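Local coordinates for protein LYND (Lyngbya aestuarii, PDB 4V1T) that probably uses ATP and magnesium to cyclodehydrate residues of precursor peptides to azolines, at residues A247-P250 with S251-Q254; R440-L443 with A444-G447; A465-E468 with T469-Q473; L676-T679 with T680-L683. All blocks are in the same frame, centred on the assembly; numbering follows the deposited sequence.

Contact 1: residues A247-P250 with S251-Q254; sequences ATLP and STLQ
Leu249 O is gripped by two donors from the first turn of the helix that follows it. Thr252 OG1 donates to Leu249 O over 2.8 Å, from a direction 17° out of the carbonyl plane, while Leu253 N reaches Leu249 O at 3.0 Å, nearly along the C=O axis and with an almost straight N-H. The hydroxyl of Thr252 can turn back on this carbonyl because chi1 of 61° sets OG1 between its own backbone N and carbonyl carbon. The methyl CG2 of Thr248 covers the same hydroxyl at 3.7 Å from Thr252 OG1, and beyond it leans on Leu253 CB. Leu249 is the N-cap of helix 250-275 and Pro250 its first residue, whose ring leaves no N-H to satisfy at the start of the helix. The next helical bond, from Gln254 N to Pro250 O at 3.3 Å, is longer and comes from above the carbonyl plane. A valine in place of Thr252 would probably cost Leu249 O its hydroxyl donor and set a methyl against the Thr248 methyl. Polar ends nearby are held from outside: Thr248 OG1 bonds to Gly187 N, and Ser251 OG bonds across the dimer interface to Thr262 OG1 of the second subunit, where Leu249 also packs on Phe95 of that subunit.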
ATOM      1  N   ALA B 247      -8.263  29.776   2.636  1.00 57.10           N
ATOM      2  CA  ALA B 247      -6.970  29.790   1.961  1.00 54.75           C
ATOM      3  C   ALA B 247      -7.099  29.456   0.488  1.00 63.90           C
ATOM      4  O   ALA B 247      -7.266  28.283   0.120  1.00 52.41           O
ATOM      5  CB  ALA B 247      -6.032  28.818   2.633  1.00 52.78           C
ATOM      6  N   THR B 248      -7.015  30.483  -0.355  1.00 56.15           N
ATOM      7  CA  THR B 248      -7.210  30.301  -1.793  1.00 60.38           C
ATOM      8  C   THR B 248      -6.302  31.187  -2.635  1.00 58.65           C
ATOM      9  O   THR B 248      -6.300  32.403  -2.477  1.00 57.78           O
ATOM     10  CB  THR B 248      -8.665  30.590  -2.199  1.00 56.57           C
ATOM     11  OG1 THR B 248      -9.557  29.905  -1.315  1.00 56.04           O
ATOM     12  CG2 THR B 248      -8.922  30.119  -3.639  1.00 43.70           C
ATOM     13  N   LEU B 249      -5.524  30.567  -3.517  1.00 52.56           N
ATOM     14  CA  LEU B 249      -4.832  31.290  -4.571  1.00 50.46           C
ATOM     15  C   LEU B 249      -5.721  31.266  -5.802  1.00 54.16           C
ATOM     16  O   LEU B 249      -6.491  30.327  -5.980  1.00 50.17           O
ATOM     17  CB  LEU B 249      -3.487  30.638  -4.908  1.00 56.79           C
ATOM     18  CG  LEU B 249      -2.387  30.600  -3.853  1.00 58.01           C
ATOM     19  CD1 LEU B 249      -1.136  29.968  -4.461  1.00 62.52           C
ATOM     20  CD2 LEU B 249      -2.084  31.986  -3.319  1.00 56.10           C
ATOM     21  N   PRO B 250      -5.611  32.285  -6.669  1.00 55.58           N
ATOM     22  CA  PRO B 250      -6.393  32.205  -7.901  1.00 55.11           C
ATOM     23  C   PRO B 250      -5.941  31.059  -8.804  1.00 57.93           C
ATOM     24  O   PRO B 250      -6.658  30.677  -9.727  1.00 53.97           O
ATOM     25  CB  PRO B 250      -6.161  33.563  -8.574  1.00 51.65           C
ATOM     26  CG  PRO B 250      -5.058  34.222  -7.839  1.00 63.32           C
ATOM     27  CD  PRO B 250      -4.975  33.604  -6.485  1.00 58.83           C
ATOM     28  N   SER B 251      -4.759  30.517  -8.536  1.00 47.79           N
ATOM     29  CA  SER B 251      -4.260  29.384  -9.301  1.00 43.66           C
ATOM     30  C   SER B 251      -4.828  28.072  -8.768  1.00 42.15           C
ATOM     31  O   SER B 251      -5.090  27.151  -9.538  1.00 44.20           O
ATOM     32  CB  SER B 251      -2.728  29.360  -9.301  1.00 44.50           C
ATOM     33  OG  SER B 251      -2.214  29.219  -8.001  1.00 45.27           O
ATOM     34  N   THR B 252      -5.044  27.998  -7.456  1.00 45.50           N
ATOM     35  CA  THR B 252      -5.674  26.817  -6.863  1.00 41.56           C
ATOM     36  C   THR B 252      -7.172  26.770  -7.193  1.00 45.45           C
ATOM     37  O   THR B 252      -7.742  25.692  -7.416  1.00 42.01           O
ATOM     38  CB  THR B 252      -5.490  26.759  -5.337  1.00 44.52           C
ATOM     39  OG1 THR B 252      -6.095  27.907  -4.722  1.00 47.95           O
ATOM     40  CG2 THR B 252      -4.000  26.699  -4.980  1.00 49.96           C
ATOM     41  N   LEU B 253      -7.808  27.938  -7.220  1.00 48.15           N
ATOM     42  CA  LEU B 253      -9.216  28.014  -7.610  1.00 46.43           C
ATOM     43  C   LEU B 253      -9.392  27.497  -9.036  1.00 41.59           C
ATOM     44  O   LEU B 253     -10.210  26.623  -9.291  1.00 40.22           O
ATOM     45  CB  LEU B 253      -9.732  29.448  -7.509  1.00 52.44           C
ATOM     46  CG  LEU B 253     -11.170  29.683  -7.989  1.00 55.17           C
ATOM     47  CD1 LEU B 253     -12.155  28.859  -7.174  1.00 54.01           C
ATOM     48  CD2 LEU B 253     -11.528  31.167  -7.920  1.00 58.56           C
ATOM     49  N   GLN B 254      -8.622  28.056  -9.953  1.00 48.40           N
ATOM     50  CA  GLN B 254      -8.703  27.691 -11.360  1.00 46.06           C
ATOM     51  C   GLN B 254      -8.291  26.234 -11.588  1.00 40.94           C
ATOM     52  O   GLN B 254      -8.851  25.564 -12.442  1.00 43.54           O
ATOM     53  CB  GLN B 254      -7.834  28.631 -12.206  1.00 50.81           C
ATOM     54  CG  GLN B 254      -8.534  29.905 -12.645  1.00 53.38           C
ATOM     55  CD  GLN B 254      -9.591  29.661 -13.713  1.00 56.19           C
ATOM     56  OE1 GLN B 254      -9.392  28.850 -14.629  1.00 51.25           O
ATOM     57  NE2 GLN B 254     -10.716  30.350 -13.602  1.00 71.74           N
TER

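Contact 2: residues R440-L443 with A444-G447; sequences RATL and AELG
Reciprocal polar bonds join Thr442 and Glu445 in a capping box at the start of a short helix. Thr442 is the N-cap: its OG1 accepts from Glu445 N at 3.4 Å, and Glu445 OE1 accepts in return from Thr442 N at 3.3 Å. Both bonds are weak, though their N-H directions are fairly straight. The Thr442 torsion, chi1 77°, swings OG1 in between its backbone N and carbonyl carbon, over the first turn. Glu445 CG lies beside its own backbone N, opposite the carbonyl carbon, and the chain runs extended from there, which brings the carboxylate back to the N-cap backbone. The two side chains cross at about a right angle. A water is hydrogen-bonded to Thr442 OG1 at 3.1 Å. At the other end Gly447 N donates to Leu443 O at 3.1 Å, closing the single helical turn where Gly447 leaves helical geometry with positive phi.

Van der Waals contacts accompany the box. Glu445 OE1 lies 3.3 Å from Ala441 CB, and the methylene CG of Glu445 is tightly packed against Thr442 OG1 at 3.1 Å. Apolar contact comes from Leu446, whose CD2 meets Ala441 CB at 4.0 Å.

The turn leads the chain from strand 439-441 to helix 443-446. Ala441 pairs through its backbone with Ile491, and its O accepts from Trp493 NE1; Leu443 and Leu446 both pack on Trp493 of the adjoining antiparallel strand 491-498.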
ATOM      1  N   ARG B 440     -39.706   0.393  23.978  1.00 58.18           N
ATOM      2  CA  ARG B 440     -39.951   1.131  25.222  1.00 57.71           C
ATOM      3  C   ARG B 440     -40.819   0.313  26.168  1.00 54.73           C
ATOM      4  O   ARG B 440     -41.932  -0.055  25.836  1.00 57.21           O
ATOM      5  CB  ARG B 440     -40.625   2.467  24.911  1.00 63.52           C
ATOM      6  CG  ARG B 440     -40.904   3.356  26.109  1.00 75.40           C
ATOM      7  CD  ARG B 440     -41.533   4.670  25.661  1.00 79.75           C
ATOM      8  NE  ARG B 440     -41.783   5.583  26.776  1.00 82.18           N
ATOM      9  CZ  ARG B 440     -42.897   5.610  27.503  1.00 81.26           C
ATOM     10  NH1 ARG B 440     -43.892   4.770  27.245  1.00 74.22           N
ATOM     11  NH2 ARG B 440     -43.019   6.481  28.497  1.00 92.41           N
ATOM     12  N   ALA B 441     -40.299   0.031  27.354  1.00 59.48           N
ATOM     13  CA  ALA B 441     -41.024  -0.771  28.323  1.00 60.83           C
ATOM     14  C   ALA B 441     -40.375  -0.669  29.686  1.00 52.23           C
ATOM     15  O   ALA B 441     -39.220  -0.263  29.802  1.00 48.78           O
ATOM     16  CB  ALA B 441     -41.063  -2.220  27.881  1.00 64.42           C
ATOM     17  N   THR B 442     -41.118  -1.053  30.716  1.00 51.63           N
ATOM     18  CA  THR B 442     -40.567  -1.125  32.065  1.00 59.94           C
ATOM     19  C   THR B 442     -40.041  -2.530  32.346  1.00 53.78           C
ATOM     20  O   THR B 442     -40.326  -3.474  31.607  1.00 52.00           O
ATOM     21  CB  THR B 442     -41.610  -0.762  33.133  1.00 67.12           C
ATOM     22  OG1 THR B 442     -42.503  -1.866  33.328  1.00 64.89           O
ATOM     23  CG2 THR B 442     -42.402   0.482  32.733  1.00 66.24           C
ATOM     24  N   LEU B 443     -39.277  -2.663  33.425  1.00 63.78           N
ATOM     25  CA  LEU B 443     -38.748  -3.959  33.837  1.00 65.45           C
ATOM     26  C   LEU B 443     -39.877  -4.963  34.028  1.00 62.80           C
ATOM     27  O   LEU B 443     -39.717  -6.147  33.727  1.00 64.16           O
ATOM     28  CB  LEU B 443     -37.935  -3.815  35.126  1.00 69.26           C
ATOM     29  CG  LEU B 443     -37.220  -5.052  35.697  1.00 73.73           C
ATOM     30  CD1 LEU B 443     -35.986  -4.617  36.461  1.00 84.45           C
ATOM     31  CD2 LEU B 443     -38.118  -5.865  36.626  1.00 80.76           C
ATOM     32  N   ALA B 444     -41.021  -4.474  34.502  1.00 61.45           N
ATOM     33  CA  ALA B 444     -42.153  -5.326  34.840  1.00 66.34           C
ATOM     34  C   ALA B 444     -42.829  -5.922  33.607  1.00 63.55           C
ATOM     35  O   ALA B 444     -43.107  -7.119  33.576  1.00 65.86           O
ATOM     36  CB  ALA B 444     -43.170  -4.546  35.664  1.00 69.63           C
ATOM     37  N   GLU B 445     -43.091  -5.092  32.602  1.00 61.10           N
ATOM     38  CA  GLU B 445     -43.860  -5.530  31.430  1.00 68.39           C
ATOM     39  C   GLU B 445     -43.135  -6.661  30.711  1.00 68.67           C
ATOM     40  O   GLU B 445     -43.768  -7.562  30.168  1.00 73.06           O
ATOM     41  CB  GLU B 445     -44.109  -4.377  30.450  1.00 71.36           C
ATOM     42  CG  GLU B 445     -44.304  -3.019  31.097  1.00 74.51           C
ATOM     43  CD  GLU B 445     -44.793  -1.970  30.125  1.00 70.69           C
ATOM     44  OE1 GLU B 445     -44.040  -1.624  29.191  1.00 80.12           O
ATOM     45  OE2 GLU B 445     -45.925  -1.489  30.300  1.00 77.27           O
ATOM     46  N   LEU B 446     -41.805  -6.609  30.715  1.00 66.87           N
ATOM     47  CA  LEU B 446     -40.994  -7.637  30.076  1.00 71.13           C
ATOM     48  C   LEU B 446     -40.813  -8.839  30.992  1.00 75.54           C
ATOM     49  O   LEU B 446     -40.614  -9.963  30.527  1.00 73.41           O
ATOM     50  CB  LEU B 446     -39.631  -7.068  29.688  1.00 66.33           C
ATOM     51  CG  LEU B 446     -39.649  -5.865  28.745  1.00 66.27           C
ATOM     52  CD1 LEU B 446     -38.223  -5.463  28.384  1.00 62.42           C
ATOM     53  CD2 LEU B 446     -40.461  -6.142  27.484  1.00 71.40           C
ATOM     54  N   GLY B 447     -40.860  -8.588  32.296  1.00 70.75           N
ATOM     55  CA  GLY B 447     -40.773  -9.643  33.289  1.00 75.13           C
ATOM     56  C   GLY B 447     -39.421 -10.331  33.338  1.00 79.20           C
ATOM     57  O   GLY B 447     -38.423  -9.732  33.746  1.00 89.63           O
TER
HETATM   58  O   HOH W   1     -40.973  -2.461  35.924  1.00 62.93           O

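Contact 3: residues A465-E468 with T469-Q473; sequences ANRE and TLNEQ
Asn471 ND2 lies over one face of the Arg467 guanidinium, 3.8 Å from Arg467 NH2. The two planes stand 85° apart, so the amide meets that face almost upright instead of stacking flat. Arg467 reaches this place from one turn earlier, through a chain bent at chi3 (-72°). Asn471 folds back over the helix, its CG only 3.0 Å from Arg467 O. That same carbonyl takes the helical bond from Asn471 N at 2.8 Å. One residue earlier on each side of the contact, Leu470 CD1 touches Asn466 CB at 3.7 Å, and Leu470 N donates to Asn466 O at 3.0 Å. Asn466 holds the N-cap position of helix 467-473, although its side chain makes no capping bond. Each flat group has a polar partner on the loop residue Ile481: Arg467 NE donates to Ile481 O and Asn471 OD1 accepts from Ile481 N. An alanine at Asn471 would probably leave Ile481 N without this acceptor and the guanidinium face without its amide neighbour. The chemistry is complementary: guanidinium donor and amide acceptor together grip both backbone polar groups of Ile481, fastening the helix to the loop through side chains one turn apart.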
ATOM      1  N   ALA B 465     -24.126   4.121  46.976  1.00 48.97           N
ATOM      2  CA  ALA B 465     -24.469   5.085  48.012  1.00 55.21           C
ATOM      3  C   ALA B 465     -23.501   6.257  48.057  1.00 54.73           C
ATOM      4  O   ALA B 465     -23.920   7.402  48.246  1.00 56.74           O
ATOM      5  CB  ALA B 465     -24.516   4.398  49.367  1.00 62.09           C
ATOM      6  N   ASN B 466     -22.214   5.965  47.883  1.00 46.96           N
ATOM      7  CA  ASN B 466     -21.165   6.977  47.984  1.00 58.29           C
ATOM      8  C   ASN B 466     -20.635   7.401  46.624  1.00 53.43           C
ATOM      9  O   ASN B 466     -19.552   7.984  46.528  1.00 51.19           O
ATOM     10  CB  ASN B 466     -20.018   6.451  48.852  1.00 56.10           C
ATOM     11  CG  ASN B 466     -20.504   5.946  50.204  1.00 60.76           C
ATOM     12  OD1 ASN B 466     -21.305   6.592  50.864  1.00 67.17           O
ATOM     13  ND2 ASN B 466     -20.035   4.774  50.609  1.00 66.73           N
ATOM     14  N   ARG B 467     -21.417   7.135  45.581  1.00 44.38           N
ATOM     15  CA  ARG B 467     -20.942   7.253  44.209  1.00 51.76           C
ATOM     16  C   ARG B 467     -20.413   8.634  43.855  1.00 44.07           C
ATOM     17  O   ARG B 467     -19.452   8.750  43.114  1.00 47.79           O
ATOM     18  CB  ARG B 467     -22.052   6.878  43.227  1.00 59.19           C
ATOM     19  CG  ARG B 467     -23.244   7.825  43.205  1.00 57.89           C
ATOM     20  CD  ARG B 467     -24.248   7.414  42.142  1.00 46.70           C
ATOM     21  NE  ARG B 467     -23.751   7.685  40.793  1.00 48.84           N
ATOM     22  CZ  ARG B 467     -23.876   8.851  40.168  1.00 55.78           C
ATOM     23  NH1 ARG B 467     -24.496   9.875  40.747  1.00 43.40           N
ATOM     24  NH2 ARG B 467     -23.377   8.992  38.951  1.00 51.25           N
ATOM     25  N   GLU B 468     -21.043   9.683  44.379  1.00 43.93           N
ATOM     26  CA  GLU B 468     -20.681  11.038  43.975  1.00 53.87           C
ATOM     27  C   GLU B 468     -19.299  11.415  44.498  1.00 61.07           C
ATOM     28  O   GLU B 468     -18.468  11.965  43.760  1.00 52.28           O
ATOM     29  CB  GLU B 468     -21.734  12.039  44.443  1.00 48.02           C
ATOM     30  CG  GLU B 468     -23.069  11.887  43.713  1.00 49.61           C
ATOM     31  CD  GLU B 468     -24.032  13.025  43.986  1.00 54.37           C
ATOM     32  OE1 GLU B 468     -23.625  14.009  44.631  1.00 61.36           O
ATOM     33  OE2 GLU B 468     -25.205  12.939  43.554  1.00 56.50           O
ATOM     34  N   THR B 469     -19.053  11.106  45.765  1.00 56.46           N
ATOM     35  CA  THR B 469     -17.744  11.343  46.368  1.00 56.10           C
ATOM     36  C   THR B 469     -16.685  10.473  45.718  1.00 55.54           C
ATOM     37  O   THR B 469     -15.580  10.931  45.432  1.00 57.62           O
ATOM     38  CB  THR B 469     -17.765  11.056  47.876  1.00 62.32           C
ATOM     39  OG1 THR B 469     -18.784  11.852  48.485  1.00 85.65           O
ATOM     40  CG2 THR B 469     -16.408  11.373  48.519  1.00 61.19           C
ATOM     41  N   LEU B 470     -17.031   9.213  45.480  1.00 48.72           N
ATOM     42  CA  LEU B 470     -16.083   8.257  44.915  1.00 45.35           C
ATOM     43  C   LEU B 470     -15.692   8.641  43.501  1.00 43.55           C
ATOM     44  O   LEU B 470     -14.524   8.529  43.138  1.00 49.68           O
ATOM     45  CB  LEU B 470     -16.665   6.847  44.953  1.00 54.80           C
ATOM     46  CG  LEU B 470     -16.844   6.280  46.365  1.00 58.32           C
ATOM     47  CD1 LEU B 470     -17.671   5.002  46.320  1.00 45.94           C
ATOM     48  CD2 LEU B 470     -15.498   6.025  47.034  1.00 61.00           C
ATOM     49  N   ASN B 471     -16.659   9.110  42.713  1.00 48.86           N
ATOM     50  CA  ASN B 471     -16.387   9.590  41.360  1.00 46.84           C
ATOM     51  C   ASN B 471     -15.540  10.862  41.376  1.00 52.51           C
ATOM     52  O   ASN B 471     -14.724  11.091  40.487  1.00 56.36           O
ATOM     53  CB  ASN B 471     -17.689   9.859  40.612  1.00 44.73           C
ATOM     54  CG  ASN B 471     -18.465   8.589  40.295  1.00 51.95           C
ATOM     55  OD1 ASN B 471     -17.940   7.487  40.389  1.00 49.64           O
ATOM     56  ND2 ASN B 471     -19.721   8.746  39.904  1.00 48.44           N
ATOM     57  N   GLU B 472     -15.747  11.694  42.387  1.00 54.72           N
ATOM     58  CA  GLU B 472     -14.986  12.928  42.522  1.00 66.15           C
ATOM     59  C   GLU B 472     -13.541  12.660  42.944  1.00 71.12           C
ATOM     60  O   GLU B 472     -12.637  13.415  42.593  1.00 73.22           O
ATOM     61  CB  GLU B 472     -15.672  13.861  43.516  1.00 62.85           C
ATOM     62  CG  GLU B 472     -14.827  15.066  43.924  1.00 80.89           C
ATOM     63  CD  GLU B 472     -15.664  16.268  44.308  1.00 87.31           C
ATOM     64  OE1 GLU B 472     -16.909  16.146  44.307  1.00 70.12           O
ATOM     65  OE2 GLU B 472     -15.071  17.333  44.599  1.00102.34           O
ATOM     66  N   GLN B 473     -13.330  11.577  43.685  1.00 64.24           N
ATOM     67  CA  GLN B 473     -12.006  11.224  44.175  1.00 64.49           C
ATOM     68  C   GLN B 473     -11.318  10.195  43.277  1.00 65.71           C
ATOM     69  O   GLN B 473     -10.147   9.889  43.470  1.00 64.65           O
ATOM     70  CB  GLN B 473     -12.105  10.678  45.602  1.00 64.28           C
ATOM     71  CG  GLN B 473     -12.570  11.699  46.636  1.00 78.91           C
ATOM     72  CD  GLN B 473     -11.703  12.950  46.673  1.00 95.64           C
ATOM     73  OE1 GLN B 473     -12.206  14.060  46.858  1.00106.33           O
ATOM     74  NE2 GLN B 473     -10.396  12.780  46.500  1.00 98.03           N
TER

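Contact 4: residues L676-T679 with T680-L683; sequences LPDT and TQPL
Asp678 and Gln681 close a type I beta turn twice, once through the backbone and once through their side chains. The backbone bond runs from Gln681 N to Asp678 O at 3.2 Å; its N-H is well directed, but the donor stands well above the carbonyl plane. The second bond is much shorter, Gln681 NE2 donating to Asp678 OD2 at 2.6 Å. This amide nitrogen comes in on the syn side of OD2, 15° out of the carboxylate plane, and the N-H is clearly bent. The two flat groups are steeply turned, carboxylate and amide 74° apart. Gln681 runs extended beyond CG, which carries its amide back across the turn, while Asp678 has chi1 63°, with the carboxylate lodged between its backbone N and carbonyl carbon. This is the tight half of the contact, and it faces the protein: Gln681 NE2 has a further weak bond to Arg564 O, Asp678 pairs through its backbone with Arg565, and Pro677 rests on Trp593 and Leu595 of strand 590-596.

The two middle residues of the turn, Thr679 and Thr680, form the loose half and are exposed to solvent. The CA-CB bond of Thr679 points away from the residues that follow, though CB still lies near Thr680 N. Thr680 keeps a looser touch on the aspartate, its CB lying 3.7 Å from Asp678 OD2, the same oxygen that accepts from Gln681 NE2.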
ATOM      1  N   LEU B 676       4.746 -10.203  40.194  1.00 49.90           N
ATOM      2  CA  LEU B 676       5.799 -11.158  39.896  1.00 70.46           C
ATOM      3  C   LEU B 676       5.353 -12.538  40.353  1.00 55.97           C
ATOM      4  O   LEU B 676       4.532 -12.661  41.260  1.00 51.06           O
ATOM      5  CB  LEU B 676       7.124 -10.735  40.533  1.00 78.97           C
ATOM      6  CG  LEU B 676       7.190 -10.590  42.046  1.00 69.82           C
ATOM      7  CD1 LEU B 676       7.521 -11.928  42.701  1.00 80.29           C
ATOM      8  CD2 LEU B 676       8.230  -9.539  42.406  1.00 65.92           C
ATOM      9  N   PRO B 677       5.866 -13.590  39.707  1.00 56.24           N
ATOM     10  CA  PRO B 677       5.387 -14.925  40.050  1.00 64.47           C
ATOM     11  C   PRO B 677       5.861 -15.389  41.418  1.00 60.53           C
ATOM     12  O   PRO B 677       6.957 -15.020  41.845  1.00 64.49           O
ATOM     13  CB  PRO B 677       5.977 -15.793  38.946  1.00 66.07           C
ATOM     14  CG  PRO B 677       7.228 -15.077  38.536  1.00 63.93           C
ATOM     15  CD  PRO B 677       6.920 -13.619  38.678  1.00 59.14           C
ATOM     16  N   ASP B 678       5.049 -16.182  42.104  1.00 61.11           N
ATOM     17  CA  ASP B 678       5.491 -16.752  43.370  1.00 77.96           C
ATOM     18  C   ASP B 678       6.241 -18.038  43.071  1.00 67.71           C
ATOM     19  O   ASP B 678       5.710 -18.957  42.440  1.00 61.83           O
ATOM     20  CB  ASP B 678       4.327 -16.986  44.340  1.00 92.77           C
ATOM     21  CG  ASP B 678       3.332 -17.993  43.832  1.00 91.00           C
ATOM     22  OD1 ASP B 678       3.044 -17.982  42.612  1.00104.26           O
ATOM     23  OD2 ASP B 678       2.838 -18.789  44.664  1.00 66.02           O
ATOM     24  N   THR B 679       7.494 -18.082  43.508  1.00 68.48           N
ATOM     25  CA  THR B 679       8.346 -19.239  43.300  1.00 70.19           C
ATOM     26  C   THR B 679       7.920 -20.411  44.184  1.00 64.77           C
ATOM     27  O   THR B 679       8.515 -21.483  44.130  1.00 82.98           O
ATOM     28  CB  THR B 679       9.818 -18.892  43.573  1.00 88.13           C
ATOM     29  OG1 THR B 679       9.925 -18.199  44.821  1.00106.31           O
ATOM     30  CG2 THR B 679      10.364 -18.005  42.470  1.00 88.76           C
ATOM     31  N   THR B 680       6.895 -20.194  44.996  1.00 64.74           N
ATOM     32  CA  THR B 680       6.289 -21.251  45.795  1.00 71.29           C
ATOM     33  C   THR B 680       5.648 -22.302  44.894  1.00 71.27           C
ATOM     34  O   THR B 680       5.651 -23.485  45.219  1.00 73.73           O
ATOM     35  CB  THR B 680       5.218 -20.678  46.752  1.00 72.64           C
ATOM     36  OG1 THR B 680       5.813 -19.688  47.596  1.00 79.49           O
ATOM     37  CG2 THR B 680       4.608 -21.769  47.620  1.00 87.84           C
ATOM     38  N   GLN B 681       5.102 -21.857  43.763  1.00 65.75           N
ATOM     39  CA  GLN B 681       4.384 -22.737  42.848  1.00 57.85           C
ATOM     40  C   GLN B 681       5.235 -23.086  41.638  1.00 58.35           C
ATOM     41  O   GLN B 681       6.089 -22.301  41.230  1.00 53.67           O
ATOM     42  CB  GLN B 681       3.090 -22.081  42.374  1.00 61.55           C
ATOM     43  CG  GLN B 681       2.027 -21.930  43.446  1.00 57.76           C
ATOM     44  CD  GLN B 681       0.895 -21.012  43.006  1.00 73.87           C
ATOM     45  OE1 GLN B 681       0.163 -21.317  42.060  1.00 71.03           O
ATOM     46  NE2 GLN B 681       0.746 -19.877  43.693  1.00 79.23           N
ATOM     47  N   PRO B 682       5.000 -24.268  41.050  1.00 57.67           N
ATOM     48  CA  PRO B 682       5.755 -24.677  39.866  1.00 58.24           C
ATOM     49  C   PRO B 682       5.388 -23.857  38.633  1.00 57.88           C
ATOM     50  O   PRO B 682       4.340 -23.209  38.601  1.00 54.86           O
ATOM     51  CB  PRO B 682       5.360 -26.147  39.688  1.00 61.99           C
ATOM     52  CG  PRO B 682       4.003 -26.242  40.278  1.00 70.73           C
ATOM     53  CD  PRO B 682       3.993 -25.275  41.432  1.00 67.27           C
ATOM     54  N   LEU B 683       6.259 -23.883  37.632  1.00 57.79           N
ATOM     55  CA  LEU B 683       5.998 -23.205  36.378  1.00 58.74           C
ATOM     56  C   LEU B 683       4.906 -23.930  35.616  1.00 57.86           C
ATOM     57  O   LEU B 683       4.881 -25.154  35.575  1.00 72.12           O
ATOM     58  CB  LEU B 683       7.267 -23.136  35.526  1.00 71.92           C
ATOM     59  CG  LEU B 683       8.424 -22.346  36.130  1.00 77.19           C
ATOM     60  CD1 LEU B 683       9.680 -22.518  35.293  1.00 72.15           C
ATOM     61  CD2 LEU B 683       8.057 -20.879  36.246  1.00 83.44           C
TER

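The four contacts follow one another along the chain in series; none nests in or crosses another, and each closes a turn of its own. Contact 1 starts helix 250-275 at the interface with the second subunit. The other three belong to the YcaO cyclodehydratase part of the chain. Contact 2 leads from strand 439-441 of the antiparallel sheet to helix 443-446, and contact 3 opens helix 467-473 and ties it to the loop at Ile481; their nearest atoms are about 18 Å apart. Contact 4 turns the loop between helices 661-666 and 697-710 against the loop at Arg564, its centre about 69 Å from that of contact 1 and across the chain's centre from it.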